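Long-range contacts in fuculose-1-phosphate aldolase (Thermus thermophilus, PDB 2FLF), which belongs to the class II aldolase and adducin family, with an alpha/beta fold of helices around a mixed sheet, modelled as an assembly of four chains: residues G20-T25 with V44-L49; A24-F29 with H88-V93; A153-L158 with L167-L172. One frame throughout, in Å; residues are numbered along the deposited sequence.

Contact 1: G20-T25 with V44-L49; sequences GLISAT and VQKARL
Two loops of the class II aldolase fold are joined where Lys46 meets Ala24 and Thr25, an example of a lysine that serves a contact with both its backbone and its side chain. At the backbone, Lys46 N donates to Ala24 O (3.0 Å). Ala24 O also receives a CH...O contact from Gln45 CA at 3.4 Å, and Lys46 CG lies close by. Beyond CG the lysine does not run straight out: it bends at chi2 (-71°) and again at chi4 (53°), turning the ammonium group back onto the opposing loop. There Lys46 NZ binds Thr25 O at 2.7 Å, arriving from above the carbonyl plane, 58° out of it. Gly27 O is a second partner of NZ and Ala26 O a weak third, so the amine ties together successive carbonyls of the turn that leads into strand 28-32.

Loop 20-25 connects helix 2-18 to strand 28-32, and loop 44-49 lies between strands 37-40 and 54-57. Helix 2-18 ends in a Schellman motif at Gly20, whose positive phi releases the chain into the loop 20-25. On the other side, a single 3-10 turn around Lys46 and Ala47, closed by Arg48 N to Gln45 O (2.8 Å), leaves Lys46 N pointing to Ala24 O. Next to the polar grip, Ile22 crosses the lysine stem at about a right angle, Ile22 CD1 being 3.9 Å from Lys46 CB; Ile22 also leans on Leu16 of helix 2-18. Toward solvent, Gln45 folds back at chi2 and lies alongside Thr25, both pointing the same way, with Gln45 NE2 3.7 Å from Thr25 CG2 and Gln45 OE1 4.0 Å from Ala24 CB. Ser23 OG bonds both Ala26 N and Glu110 of a second subunit.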
ATOM      1  N   GLY B  20      -7.214   2.244   4.859  1.00 17.91           N
ATOM      2  CA  GLY B  20      -7.998   1.216   4.199  1.00 18.00           C
ATOM      3  C   GLY B  20      -9.022   0.460   5.051  1.00 19.95           C
ATOM      4  O   GLY B  20      -9.652  -0.474   4.569  1.00 20.99           O
ATOM      5  N   LEU B  21      -9.205   0.895   6.293  1.00 11.18           N
ATOM      6  CA  LEU B  21     -10.097   0.256   7.259  1.00 19.50           C
ATOM      7  C   LEU B  21     -11.605   0.417   7.117  1.00 16.48           C
ATOM      8  O   LEU B  21     -12.357  -0.271   7.795  1.00 24.53           O
ATOM      9  CB  LEU B  21      -9.661   0.667   8.668  1.00 22.04           C
ATOM     10  CG  LEU B  21      -8.209   0.246   8.946  1.00 11.16           C
ATOM     11  CD1 LEU B  21      -7.699   0.869  10.222  1.00 28.33           C
ATOM     12  CD2 LEU B  21      -8.155  -1.278   9.066  1.00 15.32           C
ATOM     13  N   ILE B  22     -12.033   1.336   6.257  1.00 21.61           N
ATOM     14  CA  ILE B  22     -13.453   1.588   5.964  1.00 20.19           C
ATOM     15  C   ILE B  22     -13.496   2.219   4.575  1.00 24.87           C
ATOM     16  O   ILE B  22     -12.558   2.900   4.160  1.00 32.24           O
ATOM     17  CB  ILE B  22     -14.135   2.642   6.926  1.00 16.46           C
ATOM     18  CG1 ILE B  22     -13.573   4.047   6.637  1.00 18.70           C
ATOM     19  CG2 ILE B  22     -13.930   2.283   8.420  1.00 12.39           C
ATOM     20  CD1 ILE B  22     -13.867   5.087   7.688  1.00 14.56           C
ATOM     21  N   SER B  23     -14.585   1.992   3.855  1.00 33.90           N
ATOM     22  CA  SER B  23     -14.766   2.624   2.556  1.00 28.23           C
ATOM     23  C   SER B  23     -15.179   4.044   2.931  1.00 31.49           C
ATOM     24  O   SER B  23     -15.393   4.342   4.111  1.00 34.54           O
ATOM     25  CB  SER B  23     -15.898   1.965   1.820  1.00 23.59           C
ATOM     26  OG  SER B  23     -17.082   2.120   2.573  1.00 44.15           O
ATOM     27  N   ALA B  24     -15.303   4.917   1.946  1.00 36.02           N
ATOM     28  CA  ALA B  24     -15.683   6.307   2.199  1.00 36.71           C
ATOM     29  C   ALA B  24     -16.974   6.515   3.019  1.00 32.32           C
ATOM     30  O   ALA B  24     -17.062   7.427   3.829  1.00 35.43           O
ATOM     31  CB  ALA B  24     -15.791   7.043   0.874  1.00 24.74           C
ATOM     32  N   THR B  25     -17.966   5.663   2.829  1.00 27.44           N
ATOM     33  CA  THR B  25     -19.228   5.813   3.541  1.00 37.47           C
ATOM     34  C   THR B  25     -19.519   4.882   4.723  1.00 37.18           C
ATOM     35  O   THR B  25     -20.406   5.171   5.528  1.00 42.25           O
ATOM     36  CB  THR B  25     -20.391   5.622   2.580  1.00 42.55           C
ATOM     37  OG1 THR B  25     -20.260   4.335   1.958  1.00 46.04           O
ATOM     38  CG2 THR B  25     -20.397   6.702   1.529  1.00 22.45           C
ATOM     39  N   VAL B  44     -22.364   9.083   5.246  1.00 33.68           N
ATOM     40  CA  VAL B  44     -21.725  10.371   5.049  1.00 32.09           C
ATOM     41  C   VAL B  44     -20.260  10.026   4.804  1.00 31.79           C
ATOM     42  O   VAL B  44     -19.778   8.990   5.280  1.00 43.17           O
ATOM     43  CB  VAL B  44     -21.900  11.332   6.277  1.00 18.38           C
ATOM     44  CG1 VAL B  44     -22.716  10.672   7.352  1.00 27.35           C
ATOM     45  CG2 VAL B  44     -20.553  11.740   6.820  1.00 28.88           C
ATOM     46  N   GLN B  45     -19.578  10.868   4.030  1.00 34.89           N
ATOM     47  CA  GLN B  45     -18.172  10.670   3.699  1.00 29.08           C
ATOM     48  C   GLN B  45     -17.337  10.836   4.982  1.00 27.47           C
ATOM     49  O   GLN B  45     -16.910  11.939   5.318  1.00 39.28           O
ATOM     50  CB  GLN B  45     -17.716  11.700   2.634  1.00 29.04           C
ATOM     51  CG  GLN B  45     -18.598  11.870   1.379  1.00 33.66           C
ATOM     52  CD  GLN B  45     -18.488  10.739   0.337  1.00 50.15           C
ATOM     53  OE1 GLN B  45     -17.446  10.538  -0.302  1.00 45.28           O
ATOM     54  NE2 GLN B  45     -19.578  10.010   0.158  1.00 49.04           N
ATOM     55  N   LYS B  46     -17.112   9.740   5.693  1.00 22.76           N
ATOM     56  CA  LYS B  46     -16.344   9.742   6.933  1.00 23.53           C
ATOM     57  C   LYS B  46     -15.023  10.509   6.872  1.00 33.00           C
ATOM     58  O   LYS B  46     -14.596  11.114   7.856  1.00 38.96           O
ATOM     59  CB  LYS B  46     -16.041   8.300   7.341  1.00 31.52           C
ATOM     60  CG  LYS B  46     -17.253   7.429   7.456  1.00 32.98           C
ATOM     61  CD  LYS B  46     -18.069   7.820   8.671  1.00 25.78           C
ATOM     62  CE  LYS B  46     -19.519   7.521   8.418  1.00 38.57           C
ATOM     63  NZ  LYS B  46     -19.698   6.106   7.987  1.00 43.66           N
ATOM     64  N   ALA B  47     -14.360  10.464   5.722  1.00 34.22           N
ATOM     65  CA  ALA B  47     -13.074  11.131   5.569  1.00 36.74           C
ATOM     66  C   ALA B  47     -13.184  12.653   5.496  1.00 39.93           C
ATOM     67  O   ALA B  47     -12.176  13.352   5.458  1.00 48.88           O
ATOM     68  CB  ALA B  47     -12.360  10.586   4.331  1.00 32.49           C
ATOM     69  N   ARG B  48     -14.407  13.170   5.466  1.00 45.53           N
ATOM     70  CA  ARG B  48     -14.611  14.616   5.402  1.00 46.17           C
ATOM     71  C   ARG B  48     -15.751  15.033   6.307  1.00 45.42           C
ATOM     72  O   ARG B  48     -16.619  15.817   5.903  1.00 43.25           O
ATOM     73  CB  ARG B  48     -14.957  15.049   3.987  1.00 51.68           C
ATOM     74  CG  ARG B  48     -13.869  14.882   2.966  1.00 52.30           C
ATOM     75  CD  ARG B  48     -14.431  15.294   1.623  1.00 66.15           C
ATOM     76  NE  ARG B  48     -13.466  15.163   0.543  1.00 85.53           N
ATOM     77  CZ  ARG B  48     -13.765  15.361  -0.736  1.00 96.80           C
ATOM     78  NH1 ARG B  48     -15.004  15.698  -1.087  1.00 98.21           N
ATOM     79  NH2 ARG B  48     -12.827  15.212  -1.663  1.00 98.17           N
ATOM     80  N   LEU B  49     -15.755  14.507   7.525  1.00 37.45           N
ATOM     81  CA  LEU B  49     -16.818  14.826   8.468  1.00 40.24           C
ATOM     82  C   LEU B  49     -16.879  16.307   8.823  1.00 40.12           C
ATOM     83  O   LEU B  49     -15.845  16.966   8.957  1.00 40.32           O
ATOM     84  CB  LEU B  49     -16.658  14.011   9.746  1.00 29.62           C
ATOM     85  CG  LEU B  49     -16.633  12.484   9.660  1.00 32.80           C
ATOM     86  CD1 LEU B  49     -16.153  11.920  10.984  1.00 40.18           C
ATOM     87  CD2 LEU B  49     -17.995  11.954   9.324  1.00 29.32           C
TER

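Contact 2: A24-F29 with H88-V93; sequences ATAGNF and HAHPRV
Asn28 O accepts a bond from His88 N at 2.8 Å, and Asn28 N gives one back to His88 O at 3.2 Å: the pair of bonds that defines an antiparallel hydrogen-bonded pair. Both side chains rise from the same face of the sheet. With Asn28 CG between its own N and carbonyl carbon (chi1 42°), the amide is brought over to His88, where the two side chains cross at a slant. The amide and ring planes are 37° apart. Asn28 OD1 approaches His88 CB at 3.3 Å, while Asn28 ND2 meets the imidazole at its edge, in the ring plane, 3.8 Å from His88 CD2. These contacts are not polar bonds; OD1 is bonded to His74 NE2 and ND2 to Glu70 OE2, consistent with a fixed rotation of the amide. Likewise His88 ND1 binds Ala153 O and the ring stacks with Phe154. Before the strand begins, Gly27, with positive phi, turns the chain, and Gly27 N faces the edge of the His90 ring, 4.1 Å from His90 CE1. In the sheet, strand 28-32 runs between 37-40 and 85-89, with Phe29 held against helices 2-18 and 162-192, while 85-89 has 153-157 as its other neighbour.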
ATOM      1  N   ALA B  24     -15.303   4.917   1.946  1.00 36.02           N
ATOM      2  CA  ALA B  24     -15.683   6.307   2.199  1.00 36.71           C
ATOM      3  C   ALA B  24     -16.974   6.515   3.019  1.00 32.32           C
ATOM      4  O   ALA B  24     -17.062   7.427   3.829  1.00 35.43           O
ATOM      5  CB  ALA B  24     -15.791   7.043   0.874  1.00 24.74           C
ATOM      6  N   THR B  25     -17.966   5.663   2.829  1.00 27.44           N
ATOM      7  CA  THR B  25     -19.228   5.813   3.541  1.00 37.47           C
ATOM      8  C   THR B  25     -19.519   4.882   4.723  1.00 37.18           C
ATOM      9  O   THR B  25     -20.406   5.171   5.528  1.00 42.25           O
ATOM     10  CB  THR B  25     -20.391   5.622   2.580  1.00 42.55           C
ATOM     11  OG1 THR B  25     -20.260   4.335   1.958  1.00 46.04           O
ATOM     12  CG2 THR B  25     -20.397   6.702   1.529  1.00 22.45           C
ATOM     13  N   ALA B  26     -18.805   3.769   4.828  1.00 32.04           N
ATOM     14  CA  ALA B  26     -19.092   2.814   5.892  1.00 37.80           C
ATOM     15  C   ALA B  26     -18.404   3.057   7.220  1.00 42.17           C
ATOM     16  O   ALA B  26     -17.650   4.022   7.400  1.00 44.31           O
ATOM     17  CB  ALA B  26     -18.794   1.406   5.416  1.00 31.40           C
ATOM     18  N   GLY B  27     -18.678   2.155   8.152  1.00 36.65           N
ATOM     19  CA  GLY B  27     -18.098   2.275   9.464  1.00 29.78           C
ATOM     20  C   GLY B  27     -18.807   3.366  10.222  1.00 24.72           C
ATOM     21  O   GLY B  27     -19.657   4.051   9.685  1.00 34.12           O
ATOM     22  N   ASN B  28     -18.447   3.510  11.480  1.00 22.68           N
ATOM     23  CA  ASN B  28     -19.020   4.514  12.348  1.00 32.11           C
ATOM     24  C   ASN B  28     -18.312   4.481  13.714  1.00 31.43           C
ATOM     25  O   ASN B  28     -17.767   3.462  14.127  1.00 31.04           O
ATOM     26  CB  ASN B  28     -20.533   4.291  12.481  1.00 31.14           C
ATOM     27  CG  ASN B  28     -20.912   2.821  12.632  1.00 45.97           C
ATOM     28  OD1 ASN B  28     -20.644   2.201  13.658  1.00 43.97           O
ATOM     29  ND2 ASN B  28     -21.548   2.265  11.605  1.00 46.53           N
ATOM     30  N   PHE B  29     -18.282   5.614  14.393  1.00 25.66           N
ATOM     31  CA  PHE B  29     -17.635   5.680  15.682  1.00 28.37           C
ATOM     32  C   PHE B  29     -18.331   6.708  16.575  1.00 30.94           C
ATOM     33  O   PHE B  29     -18.849   7.713  16.103  1.00 27.86           O
ATOM     34  CB  PHE B  29     -16.138   5.993  15.494  1.00 31.20           C
ATOM     35  CG  PHE B  29     -15.846   6.956  14.377  1.00 10.82           C
ATOM     36  CD1 PHE B  29     -15.650   8.306  14.640  1.00 15.95           C
ATOM     37  CD2 PHE B  29     -15.769   6.507  13.055  1.00 15.79           C
ATOM     38  CE1 PHE B  29     -15.381   9.216  13.604  1.00 15.81           C
ATOM     39  CE2 PHE B  29     -15.497   7.392  12.018  1.00 25.73           C
ATOM     40  CZ  PHE B  29     -15.304   8.765  12.294  1.00 13.09           C
ATOM     41  N   HIS B  88     -16.163   1.324  14.904  1.00 24.79           N
ATOM     42  CA  HIS B  88     -16.566   0.169  14.135  1.00 26.22           C
ATOM     43  C   HIS B  88     -16.033   0.202  12.710  1.00 20.28           C
ATOM     44  O   HIS B  88     -16.501   0.965  11.907  1.00 36.06           O
ATOM     45  CB  HIS B  88     -18.087   0.096  14.116  1.00 29.72           C
ATOM     46  CG  HIS B  88     -18.616  -0.984  13.232  1.00 32.79           C
ATOM     47  ND1 HIS B  88     -18.118  -2.268  13.253  1.00 36.73           N
ATOM     48  CD2 HIS B  88     -19.586  -0.972  12.292  1.00 35.69           C
ATOM     49  CE1 HIS B  88     -18.758  -3.000  12.361  1.00 30.27           C
ATOM     50  NE2 HIS B  88     -19.654  -2.237  11.767  1.00 38.89           N
ATOM     51  N   ALA B  89     -15.075  -0.644  12.379  1.00 24.61           N
ATOM     52  CA  ALA B  89     -14.521  -0.624  11.027  1.00 22.67           C
ATOM     53  C   ALA B  89     -14.477  -1.970  10.348  1.00 26.82           C
ATOM     54  O   ALA B  89     -14.959  -2.977  10.858  1.00 20.74           O
ATOM     55  CB  ALA B  89     -13.117  -0.029  11.034  1.00 15.30           C
ATOM     56  N   HIS B  90     -13.874  -1.983   9.174  1.00 24.45           N
ATOM     57  CA  HIS B  90     -13.795  -3.214   8.429  1.00 18.16           C
ATOM     58  C   HIS B  90     -12.386  -3.578   7.977  1.00 11.90           C
ATOM     59  O   HIS B  90     -12.049  -3.465   6.806  1.00 21.29           O
ATOM     60  CB  HIS B  90     -14.764  -3.138   7.251  1.00  7.62           C
ATOM     61  CG  HIS B  90     -16.186  -2.941   7.674  1.00 35.46           C
ATOM     62  ND1 HIS B  90     -16.721  -1.698   7.940  1.00 24.31           N
ATOM     63  CD2 HIS B  90     -17.152  -3.838   7.984  1.00 37.25           C
ATOM     64  CE1 HIS B  90     -17.952  -1.839   8.401  1.00 33.57           C
ATOM     65  NE2 HIS B  90     -18.237  -3.128   8.439  1.00 33.18           N
ATOM     66  N   PRO B  91     -11.536  -3.980   8.923  1.00 16.52           N
ATOM     67  CA  PRO B  91     -10.149  -4.377   8.633  1.00 32.09           C
ATOM     68  C   PRO B  91     -10.212  -5.665   7.813  1.00 22.09           C
ATOM     69  O   PRO B  91     -10.576  -6.715   8.317  1.00 29.36           O
ATOM     70  CB  PRO B  91      -9.539  -4.558  10.030  1.00 27.96           C
ATOM     71  CG  PRO B  91     -10.739  -4.838  10.920  1.00 33.90           C
ATOM     72  CD  PRO B  91     -11.763  -3.883  10.376  1.00 22.74           C
ATOM     73  N   ARG B  92      -9.865  -5.551   6.541  1.00 16.50           N
ATOM     74  CA  ARG B  92      -9.951  -6.650   5.616  1.00 22.77           C
ATOM     75  C   ARG B  92      -9.269  -7.948   6.045  1.00 29.74           C
ATOM     76  O   ARG B  92      -9.883  -9.012   6.025  1.00 28.77           O
ATOM     77  CB  ARG B  92      -9.464  -6.193   4.235  1.00 22.68           C
ATOM     78  CG  ARG B  92      -7.951  -6.179   3.988  1.00  6.22           C
ATOM     79  CD  ARG B  92      -7.666  -5.357   2.720  1.00 23.25           C
ATOM     80  NE  ARG B  92      -8.156  -3.981   2.844  1.00 20.62           N
ATOM     81  CZ  ARG B  92      -8.390  -3.176   1.821  1.00 19.72           C
ATOM     82  NH1 ARG B  92      -8.183  -3.604   0.581  1.00 19.08           N
ATOM     83  NH2 ARG B  92      -8.829  -1.944   2.037  1.00 17.07           N
ATOM     84  N   VAL B  93      -8.015  -7.883   6.457  1.00 29.61           N
ATOM     85  CA  VAL B  93      -7.379  -9.116   6.859  1.00 31.25           C
ATOM     86  C   VAL B  93      -8.011  -9.681   8.124  1.00 25.55           C
ATOM     87  O   VAL B  93      -8.197 -10.880   8.224  1.00 28.39           O
ATOM     88  CB  VAL B  93      -5.868  -8.927   6.997  1.00 29.01           C
ATOM     89  CG1 VAL B  93      -5.240 -10.161   7.605  1.00 39.83           C
ATOM     90  CG2 VAL B  93      -5.276  -8.686   5.605  1.00 14.46           C
TER

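Contact 3: A153-L158 with L167-L172; sequences AFAVGL and LEAYGL
The small residues Ala155 and Ala169 meet where strand 153-157 and helix 162-192 pack together: the axes of their facing segments come within 6.3 Å at an angle of 146°, the helix running back roughly against the strand. The arrangement is consistent with small side chains permitting a close approach of helix to sheet. Ala169 CB rests 3.4 Å from Ala155 O and also covers the peptide carbon of Val156, whereas Ala155 CB sits 3.5 Å from Ala169 O and also touches Leu172 CB. Leu172 carries the packing onward along the strand: its CG stands beside its own N (chi1 -77°), and Leu172 CD1 reaches Val156 O at 3.3 Å. At Gly157 the strand has no side chain to hold the helix off, and Gly157 CA lies 4.5 Å from Ala169 CA.

The far end is looser and more polar. Leu158 is exposed to solvent, and its link to the helix runs through Glu168, whose chain is fully extended, with CG anti to the backbone N. Glu168 OE2 accepts from Leu158 N at 2.7 Å and also from Lys159 N, although the position of that oxygen, and so the detail of both bonds, is less certain. Glu168 OE1 forms a salt bridge with Arg144, which probably helps to keep the carboxylate turned toward this strand end. Strand 153-157 lies between 85-89 and 145-148, and Ala169 extends the packing to Val87 of the former; Tyr170, pointing away from the strand, packs on helix 2-18 and on Phe17 of a third subunit.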
ATOM      1  N   ALA B 153     -15.194  -5.158  12.741  1.00 22.07           N
ATOM      2  CA  ALA B 153     -14.593  -5.300  14.046  1.00 29.27           C
ATOM      3  C   ALA B 153     -15.073  -4.149  14.892  1.00 35.65           C
ATOM      4  O   ALA B 153     -15.485  -3.119  14.349  1.00 26.37           O
ATOM      5  CB  ALA B 153     -13.080  -5.265  13.936  1.00 18.79           C
ATOM      6  N   PHE B 154     -15.013  -4.341  16.212  1.00 28.16           N
ATOM      7  CA  PHE B 154     -15.417  -3.336  17.177  1.00 25.78           C
ATOM      8  C   PHE B 154     -14.333  -3.080  18.191  1.00 26.43           C
ATOM      9  O   PHE B 154     -13.890  -4.011  18.848  1.00 20.01           O
ATOM     10  CB  PHE B 154     -16.647  -3.789  17.939  1.00 22.40           C
ATOM     11  CG  PHE B 154     -17.861  -3.838  17.119  1.00 22.04           C
ATOM     12  CD1 PHE B 154     -18.094  -4.905  16.284  1.00 18.62           C
ATOM     13  CD2 PHE B 154     -18.771  -2.799  17.154  1.00 20.75           C
ATOM     14  CE1 PHE B 154     -19.204  -4.920  15.504  1.00 31.04           C
ATOM     15  CE2 PHE B 154     -19.874  -2.823  16.372  1.00 12.55           C
ATOM     16  CZ  PHE B 154     -20.095  -3.866  15.556  1.00 17.49           C
ATOM     17  N   ALA B 155     -13.931  -1.818  18.335  1.00 19.99           N
ATOM     18  CA  ALA B 155     -12.907  -1.440  19.309  1.00 19.11           C
ATOM     19  C   ALA B 155     -13.428  -0.395  20.307  1.00 23.93           C
ATOM     20  O   ALA B 155     -14.007   0.631  19.934  1.00 37.00           O
ATOM     21  CB  ALA B 155     -11.672  -0.901  18.590  1.00 18.02           C
ATOM     22  N   VAL B 156     -13.200  -0.660  21.579  1.00 18.81           N
ATOM     23  CA  VAL B 156     -13.634   0.216  22.661  1.00 22.39           C
ATOM     24  C   VAL B 156     -12.480   1.105  23.134  1.00 24.88           C
ATOM     25  O   VAL B 156     -11.324   0.753  22.981  1.00 30.55           O
ATOM     26  CB  VAL B 156     -14.131  -0.640  23.882  1.00 27.31           C
ATOM     27  CG1 VAL B 156     -14.343   0.233  25.102  1.00 19.67           C
ATOM     28  CG2 VAL B 156     -15.410  -1.367  23.526  1.00 16.08           C
ATOM     29  N   GLY B 157     -12.820   2.251  23.707  1.00 16.88           N
ATOM     30  CA  GLY B 157     -11.849   3.174  24.242  1.00 16.52           C
ATOM     31  C   GLY B 157     -12.351   3.457  25.646  1.00 34.50           C
ATOM     32  O   GLY B 157     -13.549   3.342  25.879  1.00 41.82           O
ATOM     33  N   LEU B 158     -11.476   3.847  26.573  1.00 36.59           N
ATOM     34  CA  LEU B 158     -11.904   4.071  27.951  1.00 29.42           C
ATOM     35  C   LEU B 158     -11.345   5.305  28.617  1.00 37.68           C
ATOM     36  O   LEU B 158     -11.699   5.598  29.757  1.00 44.83           O
ATOM     37  CB  LEU B 158     -11.515   2.871  28.816  1.00 16.20           C
ATOM     38  CG  LEU B 158     -11.831   1.490  28.265  1.00 23.19           C
ATOM     39  CD1 LEU B 158     -11.107   0.430  29.071  1.00 18.25           C
ATOM     40  CD2 LEU B 158     -13.338   1.289  28.257  1.00 22.38           C
ATOM     41  N   LEU B 167      -9.524   8.285  19.904  1.00 27.29           N
ATOM     42  CA  LEU B 167      -8.193   8.029  19.344  1.00 36.27           C
ATOM     43  C   LEU B 167      -7.733   6.643  19.809  1.00 34.09           C
ATOM     44  O   LEU B 167      -7.180   5.858  19.046  1.00 35.44           O
ATOM     45  CB  LEU B 167      -7.186   9.068  19.832  1.00 24.74           C
ATOM     46  CG  LEU B 167      -7.312  10.526  19.412  1.00 24.94           C
ATOM     47  CD1 LEU B 167      -6.250  11.325  20.103  1.00 27.01           C
ATOM     48  CD2 LEU B 167      -7.154  10.667  17.942  1.00 10.30           C
ATOM     49  N   GLU B 168      -7.976   6.359  21.081  1.00 29.31           N
ATOM     50  CA  GLU B 168      -7.608   5.092  21.677  1.00 26.16           C
ATOM     51  C   GLU B 168      -8.367   3.928  21.012  1.00 36.44           C
ATOM     52  O   GLU B 168      -7.784   2.844  20.815  1.00 36.19           O
ATOM     53  CB  GLU B 168      -7.880   5.158  23.181  1.00 26.15           C
ATOM     54  CG  GLU B 168      -7.538   3.902  23.963  1.00 34.39           C
ATOM     55  CD  GLU B 168      -8.117   3.932  25.362  1.00 44.86           C
ATOM     56  OE1 GLU B 168      -7.616   3.201  26.233  1.00 53.67           O
ATOM     57  OE2 GLU B 168      -9.087   4.686  25.597  1.00 54.45           O
ATOM     58  N   ALA B 169      -9.641   4.129  20.656  1.00 14.71           N
ATOM     59  CA  ALA B 169     -10.371   3.054  19.986  1.00 26.64           C
ATOM     60  C   ALA B 169      -9.870   2.931  18.540  1.00 27.26           C
ATOM     61  O   ALA B 169      -9.515   1.846  18.066  1.00 36.29           O
ATOM     62  CB  ALA B 169     -11.869   3.316  20.006  1.00 28.62           C
ATOM     63  N   TYR B 170      -9.844   4.049  17.839  1.00 21.83           N
ATOM     64  CA  TYR B 170      -9.355   4.061  16.477  1.00 27.42           C
ATOM     65  C   TYR B 170      -8.028   3.291  16.410  1.00 31.66           C
ATOM     66  O   TYR B 170      -7.822   2.456  15.529  1.00 35.06           O
ATOM     67  CB  TYR B 170      -9.140   5.517  16.041  1.00 20.32           C
ATOM     68  CG  TYR B 170      -7.992   5.703  15.098  1.00 12.87           C
ATOM     69  CD1 TYR B 170      -6.891   6.480  15.454  1.00 20.22           C
ATOM     70  CD2 TYR B 170      -7.993   5.102  13.842  1.00 16.34           C
ATOM     71  CE1 TYR B 170      -5.822   6.660  14.579  1.00  5.65           C
ATOM     72  CE2 TYR B 170      -6.933   5.274  12.963  1.00 14.11           C
ATOM     73  CZ  TYR B 170      -5.852   6.062  13.332  1.00 22.36           C
ATOM     74  OH  TYR B 170      -4.831   6.296  12.424  1.00 32.95           O
ATOM     75  N   GLY B 171      -7.131   3.598  17.349  1.00 30.58           N
ATOM     76  CA  GLY B 171      -5.820   2.968  17.396  1.00 28.40           C
ATOM     77  C   GLY B 171      -5.837   1.460  17.620  1.00 37.91           C
ATOM     78  O   GLY B 171      -5.058   0.731  16.995  1.00 27.54           O
ATOM     79  N   LEU B 172      -6.697   0.988  18.524  1.00 21.84           N
ATOM     80  CA  LEU B 172      -6.787  -0.441  18.749  1.00 27.30           C
ATOM     81  C   LEU B 172      -7.221  -1.103  17.443  1.00 23.16           C
ATOM     82  O   LEU B 172      -6.796  -2.223  17.126  1.00 25.15           O
ATOM     83  CB  LEU B 172      -7.792  -0.759  19.859  1.00 27.70           C
ATOM     84  CG  LEU B 172      -7.292  -0.503  21.275  1.00 32.37           C
ATOM     85  CD1 LEU B 172      -8.408  -0.724  22.278  1.00 17.82           C
ATOM     86  CD2 LEU B 172      -6.123  -1.422  21.540  1.00 24.16           C
TER

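In the fold
Contacts 2 and 3 are buried and share one sheet, since strands 85-89 and 153-157 are neighbours; a probable backbone hydrogen bond between Ala89 O and Ala153 N joins them directly. Contact 1 lies farther out and is only partly buried; contacts 1 and 2 both touch the second subunit, contact 3 a third. Contact 1 starts from the same chain stretch as contact 2, sharing Ala24 and Thr25, and a probable backbone hydrogen bond links Leu21 O to His90 N. Contacts 1 and 3 do not touch. The chemistry follows position: loop carbonyls gripped by a lysine in contact 1, strand pairing with bonded polar side chains in contact 2, and largely apolar helix-on-sheet packing, polar at one end, in contact 3.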